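Local structure of pirin-like protein YhaK (Escherichia coli, 2VEC) at residues N89-G94 / L135-L140; L41-T46 / L66-L71; R203-S208 / G230-D235. The protein is a monomeric cytoplasmic bicupin of the pirin family that lacks quercetin 2,3-dioxygenase activity and appears to be redox-sensitive, carrying a reactive cysteine. All coordinates share one frame; numbering follows the deposited sequence.

Interaction 1 (N89-G94 / L135-L140); sequences NVILDG and LTRMQL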
loop_
_atom_site.group_PDB
_atom_site.type_symbol
_atom_site.label_atom_id
_atom_site.label_comp_id
_atom_site.label_asym_id
_atom_site.label_seq_id
_atom_site.Cartn_x
_atom_site.Cartn_y
_atom_site.Cartn_z
ATOM N N ASN A 89 5.456 0.996 3.481
ATOM C CA ASN A 89 6.222 0.495 2.363
ATOM C C ASN A 89 6.001 -1.004 2.204
ATOM O O ASN A 89 6.009 -1.764 3.195
ATOM C CB ASN A 89 7.747 0.758 2.563
ATOM C CG ASN A 89 8.087 2.265 2.570
ATOM O OD1 ASN A 89 7.416 3.061 1.918
ATOM N ND2 ASN A 89 9.046 2.658 3.377
ATOM N N VAL A 90 5.819 -1.431 0.970
ATOM C CA VAL A 90 5.704 -2.821 0.666
ATOM C C VAL A 90 6.878 -3.063 -0.265
ATOM O O VAL A 90 6.936 -2.512 -1.369
ATOM C CB VAL A 90 4.371 -3.119 -0.042
ATOM C CG1 VAL A 90 4.279 -4.612 -0.483
ATOM C CG2 VAL A 90 3.190 -2.697 0.862
ATOM N N ILE A 91 7.852 -3.801 0.234
ATOM C CA ILE A 91 9.020 -4.151 -0.583
ATOM C C ILE A 91 8.655 -5.244 -1.571
ATOM O O ILE A 91 8.300 -6.351 -1.184
ATOM C CB ILE A 91 10.209 -4.621 0.239
ATOM C CG1 ILE A 91 10.456 -3.693 1.446
ATOM C CG2 ILE A 91 11.469 -4.668 -0.666
ATOM C CD1 ILE A 91 10.691 -2.229 1.077
ATOM N N LEU A 92 8.790 -4.919 -2.848
ATOM C CA LEU A 92 8.502 -5.830 -3.950
ATOM C C LEU A 92 9.726 -6.573 -4.457
ATOM O O LEU A 92 9.595 -7.705 -4.920
ATOM C CB LEU A 92 7.864 -5.048 -5.114
ATOM C CG LEU A 92 6.561 -4.366 -4.666
ATOM C CD1 LEU A 92 6.061 -3.437 -5.796
ATOM C CD2 LEU A 92 5.478 -5.404 -4.302
ATOM N N ASP A 93 10.899 -5.943 -4.420
ATOM C CA ASP A 93 12.108 -6.613 -4.917
ATOM C C ASP A 93 13.251 -5.951 -4.232
ATOM O O ASP A 93 13.236 -4.740 -4.048
ATOM C CB ASP A 93 12.256 -6.523 -6.476
ATOM C CG ASP A 93 13.462 -7.301 -7.038
ATOM O OD1 ASP A 93 13.696 -8.504 -6.704
ATOM O OD2 ASP A 93 14.142 -6.710 -7.925
ATOM N N GLY A 94 14.223 -6.763 -3.825
ATOM C CA GLY A 94 15.430 -6.266 -3.183
ATOM C C GLY A 94 15.319 -6.053 -1.680
ATOM O O GLY A 94 14.531 -6.703 -1.008
ATOM N N LEU A 135 16.406 -2.098 -6.218
ATOM C CA LEU A 135 15.258 -2.199 -5.252
ATOM C C LEU A 135 13.929 -1.616 -5.787
ATOM O O LEU A 135 13.916 -0.525 -6.357
ATOM C CB LEU A 135 15.588 -1.466 -3.942
ATOM C CG LEU A 135 14.488 -1.051 -2.943
ATOM C CD1 LEU A 135 14.004 -2.190 -2.033
ATOM C CD2 LEU A 135 14.986 0.093 -2.070
ATOM N N THR A 136 12.805 -2.324 -5.577
ATOM C CA THR A 136 11.485 -1.855 -5.999
ATOM C C THR A 136 10.523 -1.893 -4.810
ATOM O O THR A 136 10.442 -2.886 -4.101
ATOM C CB THR A 136 10.860 -2.726 -7.106
ATOM O OG1 THR A 136 11.763 -2.856 -8.208
ATOM C CG2 THR A 136 9.507 -2.091 -7.615
ATOM N N ARG A 137 9.810 -0.812 -4.575
ATOM C CA ARG A 137 8.915 -0.825 -3.443
ATOM C C ARG A 137 7.730 0.082 -3.684
ATOM O O ARG A 137 7.859 1.091 -4.373
ATOM C CB ARG A 137 9.632 -0.462 -2.153
ATOM C CG ARG A 137 10.241 0.909 -2.100
ATOM C CD ARG A 137 9.355 1.826 -1.306
ATOM N NE ARG A 137 9.933 3.175 -1.366
ATOM C CZ ARG A 137 9.503 4.132 -2.174
ATOM N NH1 ARG A 137 8.477 3.906 -2.983
ATOM N NH2 ARG A 137 10.090 5.320 -2.145
ATOM N N MET A 138 6.592 -0.302 -3.130
ATOM C CA MET A 138 5.373 0.492 -3.258
ATOM C C MET A 138 5.222 1.189 -1.914
ATOM O O MET A 138 5.652 0.659 -0.883
ATOM C CB MET A 138 4.204 -0.415 -3.559
ATOM C CG MET A 138 2.843 0.283 -3.501
ATOM S SD MET A 138 1.571 -0.681 -4.340
ATOM C CE MET A 138 2.056 -0.536 -6.075
ATOM N N GLN A 139 4.706 2.405 -1.939
ATOM C CA GLN A 139 4.668 3.241 -0.725
ATOM C C GLN A 139 3.343 3.917 -0.712
ATOM O O GLN A 139 2.903 4.421 -1.763
ATOM C CB GLN A 139 5.824 4.256 -0.765
ATOM C CG GLN A 139 5.803 5.237 0.403
ATOM C CD GLN A 139 6.979 6.162 0.397
ATOM O OE1 GLN A 139 6.884 7.277 -0.099
ATOM N NE2 GLN A 139 8.106 5.709 0.932
ATOM N N LEU A 140 2.674 3.893 0.449
ATOM C CA LEU A 140 1.419 4.589 0.673
ATOM C C LEU A 140 1.676 5.676 1.723
ATOM O O LEU A 140 2.456 5.431 2.656
ATOM C CB LEU A 140 0.396 3.588 1.271
ATOM C CG LEU A 140 -0.360 2.574 0.401
ATOM C CD1 LEU A 140 0.534 1.715 -0.483
ATOM C CD2 LEU A 140 -1.207 1.673 1.320
HETATM O O HOH W 1 14.058 -4.293 -8.494
#

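Interaction 2 (L41-T46 / L66-L71); sequences LQARYT and LNQEVL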
loop_
_atom_site.group_PDB
_atom_site.type_symbol
_atom_site.label_atom_id
_atom_site.label_comp_id
_atom_site.label_asym_id
_atom_site.label_seq_id
_atom_site.Cartn_x
_atom_site.Cartn_y
_atom_site.Cartn_z
ATOM N N LEU A 41 8.186 -4.907 -12.137
ATOM C CA LEU A 41 9.162 -4.552 -11.098
ATOM C C LEU A 41 10.009 -3.353 -11.518
ATOM O O LEU A 41 10.717 -2.775 -10.691
ATOM C CB LEU A 41 10.073 -5.747 -10.723
ATOM C CG LEU A 41 9.497 -6.858 -9.838
ATOM C CD1 LEU A 41 10.550 -8.001 -9.624
ATOM C CD2 LEU A 41 8.959 -6.337 -8.512
ATOM N N GLN A 42 9.965 -2.996 -12.801
ATOM C CA GLN A 42 10.650 -1.799 -13.278
ATOM C C GLN A 42 9.739 -0.582 -13.343
ATOM O O GLN A 42 10.191 0.509 -13.668
ATOM C CB GLN A 42 11.312 -2.043 -14.640
ATOM C CG GLN A 42 12.543 -2.902 -14.510
ATOM C CD GLN A 42 12.201 -4.356 -14.230
ATOM O OE1 GLN A 42 11.271 -4.911 -14.830
ATOM N NE2 GLN A 42 12.953 -4.988 -13.316
ATOM N N ALA A 43 8.454 -0.747 -13.032
ATOM C CA ALA A 43 7.539 0.378 -13.203
ATOM C C ALA A 43 7.784 1.429 -12.102
ATOM O O ALA A 43 8.131 1.075 -10.961
ATOM C CB ALA A 43 6.107 -0.090 -13.200
ATOM N N ARG A 44 7.662 2.708 -12.464
ATOM C CA ARG A 44 7.826 3.806 -11.502
ATOM C C ARG A 44 6.676 4.794 -11.728
ATOM O O ARG A 44 6.503 5.259 -12.859
ATOM C CB ARG A 44 9.157 4.538 -11.761
ATOM C CG ARG A 44 10.416 3.754 -11.474
ATOM C CD ARG A 44 11.668 4.505 -12.032
ATOM N NE ARG A 44 11.753 5.813 -11.367
ATOM C CZ ARG A 44 11.766 6.999 -11.978
ATOM N NH1 ARG A 44 11.741 7.091 -13.307
ATOM N NH2 ARG A 44 11.822 8.106 -11.239
ATOM N N TYR A 45 5.905 5.119 -10.681
ATOM C CA TYR A 45 4.785 6.032 -10.801
ATOM C C TYR A 45 4.403 6.569 -9.438
ATOM O O TYR A 45 4.685 5.910 -8.439
ATOM C CB TYR A 45 3.567 5.343 -11.433
ATOM C CG TYR A 45 3.124 4.028 -10.792
ATOM C CD1 TYR A 45 3.621 2.806 -11.236
ATOM C CD2 TYR A 45 2.161 4.016 -9.784
ATOM C CE1 TYR A 45 3.172 1.599 -10.646
ATOM C CE2 TYR A 45 1.674 2.805 -9.199
ATOM C CZ TYR A 45 2.220 1.607 -9.623
ATOM O OH TYR A 45 1.772 0.426 -9.065
ATOM N N THR A 46 3.792 7.760 -9.405
ATOM C CA THR A 46 3.280 8.362 -8.159
ATOM C C THR A 46 1.858 8.941 -8.315
ATOM O O THR A 46 1.660 9.819 -9.177
ATOM C CB THR A 46 4.193 9.538 -7.703
ATOM O OG1 THR A 46 5.561 9.093 -7.660
ATOM C CG2 THR A 46 3.771 10.035 -6.326
ATOM N N LEU A 66 0.138 7.206 -3.402
ATOM C CA LEU A 66 0.518 5.809 -3.613
ATOM C C LEU A 66 1.571 5.816 -4.704
ATOM O O LEU A 66 1.380 6.375 -5.818
ATOM C CB LEU A 66 -0.685 4.909 -3.978
ATOM C CG LEU A 66 -0.231 3.424 -4.141
ATOM C CD1 LEU A 66 -1.249 2.468 -3.660
ATOM C CD2 LEU A 66 0.223 3.115 -5.591
ATOM N N ASN A 67 2.727 5.273 -4.387
ATOM C CA ASN A 67 3.787 5.302 -5.382
ATOM C C ASN A 67 4.506 3.993 -5.516
ATOM O O ASN A 67 4.394 3.127 -4.641
ATOM C CB ASN A 67 4.728 6.498 -5.179
ATOM C CG ASN A 67 5.699 6.328 -4.050
ATOM O OD1 ASN A 67 6.567 5.457 -4.068
ATOM N ND2 ASN A 67 5.619 7.241 -3.080
ATOM N N GLN A 68 5.175 3.819 -6.639
ATOM C CA GLN A 68 6.088 2.709 -6.792
ATOM C C GLN A 68 7.371 3.285 -7.328
ATOM O O GLN A 68 7.358 4.064 -8.280
ATOM C CB GLN A 68 5.557 1.634 -7.734
ATOM C CG GLN A 68 6.648 0.574 -8.041
ATOM C CD GLN A 68 6.093 -0.686 -8.664
ATOM O OE1 GLN A 68 5.108 -1.258 -8.153
ATOM N NE2 GLN A 68 6.718 -1.143 -9.763
ATOM N N GLU A 69 8.479 2.956 -6.677
ATOM C CA GLU A 69 9.768 3.523 -7.042
ATOM C C GLU A 69 10.788 2.420 -7.173
ATOM O O GLU A 69 10.642 1.353 -6.561
ATOM C CB GLU A 69 10.210 4.556 -6.006
ATOM C CG GLU A 69 9.362 5.865 -6.061
ATOM C CD GLU A 69 9.587 6.639 -7.369
ATOM O OE1 GLU A 69 10.780 6.919 -7.706
ATOM O OE2 GLU A 69 8.586 6.947 -8.067
ATOM N N VAL A 70 11.792 2.671 -8.007
ATOM C CA VAL A 70 12.898 1.747 -8.214
ATOM C C VAL A 70 14.176 2.512 -7.891
ATOM O O VAL A 70 14.419 3.555 -8.486
ATOM C CB VAL A 70 12.915 1.220 -9.682
ATOM C CG1 VAL A 70 14.141 0.340 -9.965
ATOM C CG2 VAL A 70 11.618 0.452 -10.017
ATOM N N LEU A 71 14.976 1.996 -6.953
ATOM C CA LEU A 71 16.323 2.515 -6.653
ATOM C C LEU A 71 17.402 1.610 -7.247
ATOM O O LEU A 71 17.371 0.394 -7.032
ATOM C CB LEU A 71 16.533 2.589 -5.132
ATOM C CG LEU A 71 16.116 3.813 -4.309
ATOM C CD1 LEU A 71 16.372 3.524 -2.830
ATOM C CD2 LEU A 71 16.886 5.069 -4.713
HETATM O O HOH W 2 3.052 -1.744 -9.863
HETATM O O HOH W 3 7.392 8.531 -9.789
#

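Interaction 3 (R203-S208 / G230-D235); sequences RAYLQS and GAFIRD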
loop_
_atom_site.group_PDB
_atom_site.type_symbol
_atom_site.label_atom_id
_atom_site.label_comp_id
_atom_site.label_asym_id
_atom_site.label_seq_id
_atom_site.Cartn_x
_atom_site.Cartn_y
_atom_site.Cartn_z
ATOM N N ARG A 203 -15.514 4.277 1.660
ATOM C CA ARG A 203 -14.650 4.517 0.489
ATOM C C ARG A 203 -13.655 3.356 0.409
ATOM O O ARG A 203 -13.132 2.906 1.427
ATOM C CB ARG A 203 -13.920 5.858 0.656
ATOM C CG ARG A 203 -13.203 6.362 -0.639
ATOM C CD ARG A 203 -12.417 7.709 -0.432
ATOM N NE ARG A 203 -13.359 8.748 0.009
ATOM C CZ ARG A 203 -14.181 9.470 -0.734
ATOM N NH1 ARG A 203 -14.197 9.369 -2.059
ATOM N NH2 ARG A 203 -14.987 10.342 -0.129
ATOM N N ALA A 204 -13.388 2.868 -0.796
ATOM C CA ALA A 204 -12.322 1.875 -0.969
ATOM C C ALA A 204 -11.430 2.335 -2.093
ATOM O O ALA A 204 -11.897 3.030 -3.045
ATOM C CB ALA A 204 -12.908 0.564 -1.326
ATOM N N TYR A 205 -10.169 1.945 -2.018
ATOM C CA TYR A 205 -9.289 2.177 -3.139
ATOM C C TYR A 205 -8.723 0.817 -3.526
ATOM O O TYR A 205 -8.231 0.044 -2.661
ATOM C CB TYR A 205 -8.152 3.119 -2.731
ATOM C CG TYR A 205 -7.169 3.386 -3.853
ATOM C CD1 TYR A 205 -7.459 4.339 -4.801
ATOM C CD2 TYR A 205 -5.946 2.712 -3.919
ATOM C CE1 TYR A 205 -6.570 4.599 -5.877
ATOM C CE2 TYR A 205 -5.030 3.002 -4.949
ATOM C CZ TYR A 205 -5.381 3.927 -5.929
ATOM O OH TYR A 205 -4.536 4.199 -6.972
ATOM N N LEU A 206 -8.732 0.533 -4.837
ATOM C CA LEU A 206 -8.136 -0.692 -5.386
ATOM C C LEU A 206 -6.864 -0.333 -6.140
ATOM O O LEU A 206 -6.879 0.629 -6.906
ATOM C CB LEU A 206 -9.099 -1.322 -6.403
ATOM C CG LEU A 206 -10.552 -1.460 -5.928
ATOM C CD1 LEU A 206 -11.327 -2.229 -6.992
ATOM C CD2 LEU A 206 -10.620 -2.228 -4.607
ATOM N N GLN A 207 -5.801 -1.149 -6.012
ATOM C CA GLN A 207 -4.551 -0.893 -6.721
ATOM C C GLN A 207 -4.037 -2.177 -7.335
ATOM O O GLN A 207 -3.914 -3.185 -6.643
ATOM C CB GLN A 207 -3.481 -0.265 -5.786
ATOM C CG GLN A 207 -2.127 -0.017 -6.501
ATOM C CD GLN A 207 -2.282 1.016 -7.624
ATOM O OE1 GLN A 207 -2.973 2.019 -7.436
ATOM N NE2 GLN A 207 -1.661 0.781 -8.767
ATOM N N SER A 208 -3.734 -2.146 -8.630
ATOM C CA SER A 208 -3.028 -3.248 -9.245
ATOM C C SER A 208 -1.530 -3.086 -8.925
ATOM O O SER A 208 -0.924 -2.033 -9.286
ATOM C CB SER A 208 -3.267 -3.229 -10.762
ATOM O OG SER A 208 -2.233 -3.988 -11.429
ATOM N N GLY A 230 -5.166 2.300 -10.540
ATOM C CA GLY A 230 -5.952 2.414 -9.285
ATOM C C GLY A 230 -7.400 2.723 -9.565
ATOM O O GLY A 230 -7.734 3.157 -10.678
ATOM N N ALA A 231 -8.284 2.567 -8.562
ATOM C CA ALA A 231 -9.682 2.991 -8.705
ATOM C C ALA A 231 -10.232 3.200 -7.318
ATOM O O ALA A 231 -10.084 2.328 -6.436
ATOM C CB ALA A 231 -10.545 1.937 -9.464
ATOM N N PHE A 232 -10.836 4.368 -7.107
ATOM C CA PHE A 232 -11.620 4.605 -5.884
ATOM C C PHE A 232 -13.014 4.095 -6.140
ATOM O O PHE A 232 -13.585 4.288 -7.246
ATOM C CB PHE A 232 -11.695 6.102 -5.553
ATOM C CG PHE A 232 -10.494 6.638 -4.883
ATOM C CD1 PHE A 232 -10.375 6.548 -3.494
ATOM C CD2 PHE A 232 -9.457 7.233 -5.640
ATOM C CE1 PHE A 232 -9.260 7.058 -2.836
ATOM C CE2 PHE A 232 -8.337 7.754 -5.015
ATOM C CZ PHE A 232 -8.223 7.690 -3.589
ATOM N N ILE A 233 -13.600 3.510 -5.114
ATOM C CA ILE A 233 -14.947 2.989 -5.138
ATOM C C ILE A 233 -15.740 3.502 -3.900
ATOM O O ILE A 233 -15.236 3.459 -2.800
ATOM C CB ILE A 233 -14.931 1.424 -5.244
ATOM C CG1 ILE A 233 -14.607 1.047 -6.716
ATOM C CG2 ILE A 233 -16.273 0.844 -4.917
ATOM C CD1 ILE A 233 -14.339 -0.401 -6.963
ATOM N N ARG A 234 -16.967 4.007 -4.109
ATOM C CA ARG A 234 -17.744 4.635 -3.016
ATOM C C ARG A 234 -18.975 3.862 -2.592
ATOM O O ARG A 234 -19.670 3.303 -3.437
ATOM C CB ARG A 234 -18.259 6.018 -3.460
ATOM C CG ARG A 234 -17.252 7.140 -3.321
ATOM C CD ARG A 234 -16.907 7.448 -1.868
ATOM N NE ARG A 234 -18.073 7.555 -1.004
ATOM C CZ ARG A 234 -18.617 8.686 -0.576
ATOM N NH1 ARG A 234 -18.141 9.852 -0.956
ATOM N NH2 ARG A 234 -19.676 8.649 0.227
ATOM N N ASP A 235 -19.264 3.916 -1.293
ATOM C CA ASP A 235 -20.500 3.430 -0.703
ATOM C C ASP A 235 -20.854 1.990 -1.063
ATOM O O ASP A 235 -22.023 1.683 -1.267
ATOM C CB ASP A 235 -21.686 4.344 -1.081
ATOM C CG ASP A 235 -21.546 5.742 -0.526
ATOM O OD1 ASP A 235 -20.957 5.892 0.570
ATOM O OD2 ASP A 235 -22.018 6.691 -1.198
#

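Interaction 1 (N89-G94 / L135-L140)
The carbonyl oxygen of Thr-136 is gripped by two successive backbone amides: Leu-92 N lies 2.9 Å from Thr-136 O and Asp-93 N lies 3.1 Å from the same atom. This double grip defines a classic beta bulge, an extra residue in one strand of an antiparallel pair that shifts the register by one. Thr-136 N donates in turn to Asp-93 O, and a water donates to both Asp-93 OD2 and Thr-136 OG1, tying the two side chains together; Thr-136 OG1 is also bonded to Leu-41 O. Before the bulge the pairing is regular, with Val-90 and Met-138 exchanging two backbone bonds of 2.8 Å, N of each to O of the other.

On the face carrying Asn-89, Ile-91, Arg-137 and Gln-139, an extended chain with CG opposite the backbone N (chi1 176°) carries Gln-139 NE2 to Asn-89 OD1, to which it donates at 2.9 Å. The side chains run alongside each other in the same direction, their amide planes 27° apart. Gln-139 OE1 accepts from Trp-141 NE1 and Asn-67 ND2, so both ends of the amide are held. Its NE2 also sits over one face of the Arg-137 guanidinium, whose NE forms a salt bridge with Glu-126 and whose NH1 is held by Asn-67 OD1. Nearer the bulge, Ile-91 CG2 meets Leu-135 CD1 at 3.8 Å. Leu-92, the residue inserted at the bulge, directs its side chain toward the partner strand, its CD1 4.1 Å from Thr-136 CG2.

Both strands are internal to a sheet of the N-terminal cupin: strand 63-71 flanks 135-143, strand 112-116 flanks 85-93, and Met-138 and Leu-140 pack against Leu-250 of strand 247-254.

Interaction 2 (L41-T46 / L66-L71)
Tyr-45 and Gln-68 form an antiparallel hydrogen-bonded pair, with Gln-68 N 2.8 Å from Tyr-45 O and Tyr-45 N 3.0 Å from Gln-68 O, while Thr-46 and Asn-67 make the next, non-hydrogen-bonded pair. The Tyr-45 ring lies against Gln-68 in a CH-pi contact: Gln-68 CB stands over one ring face, 4.0 Å from the ring centroid. Placing CG between the backbone N and the carbonyl carbon (chi1 52°) swings the ring across its neighbour, where Tyr-45 CE2 also meets Leu-66 CD2. A water accepts from Tyr-45 OH and donates to Gln-68 OE1, linking the two polar ends.

Strand 45-48 is an edge strand of the N-terminal cupin sheet, and the loop leading into it folds over strand 63-71. Here the Gln-68 amide bridges the loop carbonyls: its NE2 donates to Ala-43 O at 2.9 Å, from above the carbonyl plane, and to Trp-40 O. Val-70 CG2 lies against the same loop, 3.4 Å from Leu-41 O.

On the other face, Glu-69 bends back so that its OE1 stands at the edge of the Arg-44 guanidinium, 3.9 Å from Arg-44 NH2, a long salt bridge with the carboxylate and guanidinium planes nearly perpendicular. A second water joins Glu-69 OE2 to Thr-46 OG1.

Interaction 3 (R203-S208 / G230-D235)
Tyr-205 turns the edge of its ring toward the face of Phe-232, a T-shaped (edge-to-face) aromatic pair on two antiparallel strands of the C-terminal cupin. The planes meet at 61°, and Tyr-205 CD1 sits over the centre of the Phe-232 ring, 3.5 Å from Phe-232 CE2. These residues form a non-hydrogen-bonded pair; on either side of it, Ala-204 pairs with Ile-233 and Leu-206 with Ala-231 through two backbone bonds each. Phe-49 touches both rings from the N-terminal half.

Arg-203 runs past Phe-232, its CD 3.9 Å from Phe-232 CD1, then bends at chi3 (-59°) to present one guanidinium face to Arg-234 CD. The two guanidinium planes are 68° apart. Their like charges come close, but each has an anionic partner: Arg-203 the C-terminal carboxylate of Val-256, and Arg-234 the neighbouring Asp-235 OD1, met in its guanidinium plane.

On the opposite face, with Ala-204 and Ala-231, Leu-206 CD1 and Ile-233 CD1 touch at 3.5 Å, near Ala-215. At the far end of the aromatic face the backbone of Gly-230 itself meets the Tyr-205 hydroxyl: Tyr-205 OH approaches Gly-230 CA to 3.2 Å while donating to Gln-207 OE1 at 2.7 Å, almost in line with the amide C=O.

In the fold
Interactions 1 and 2 are consecutive parts of one sheet, their centres about 8 Å apart, because strands 63-71 and 135-143 are neighbours. The two polar bonds that join them, Arg-137 NH1 to Asn-67 OD1 and Thr-136 OG1 to Leu-41 O, are each 2.7 Å long. Interaction 3 belongs to the second cupin, its centre about 20 Å from that of interaction 1 and 19 Å from that of interaction 2. The halves meet where Leu-66, Tyr-45 and Met-138 pack on Gln-207: Leu-66 CD2 is 3.8 Å from Gln-207 CD, Tyr-45 OH 3.5 Å from Gln-207 NE2, and Met-138 CE 4.2 Å from Gln-207 CG. Cys-145, found as S-hydroxycysteine, closely follows strand 135-143 in the chain.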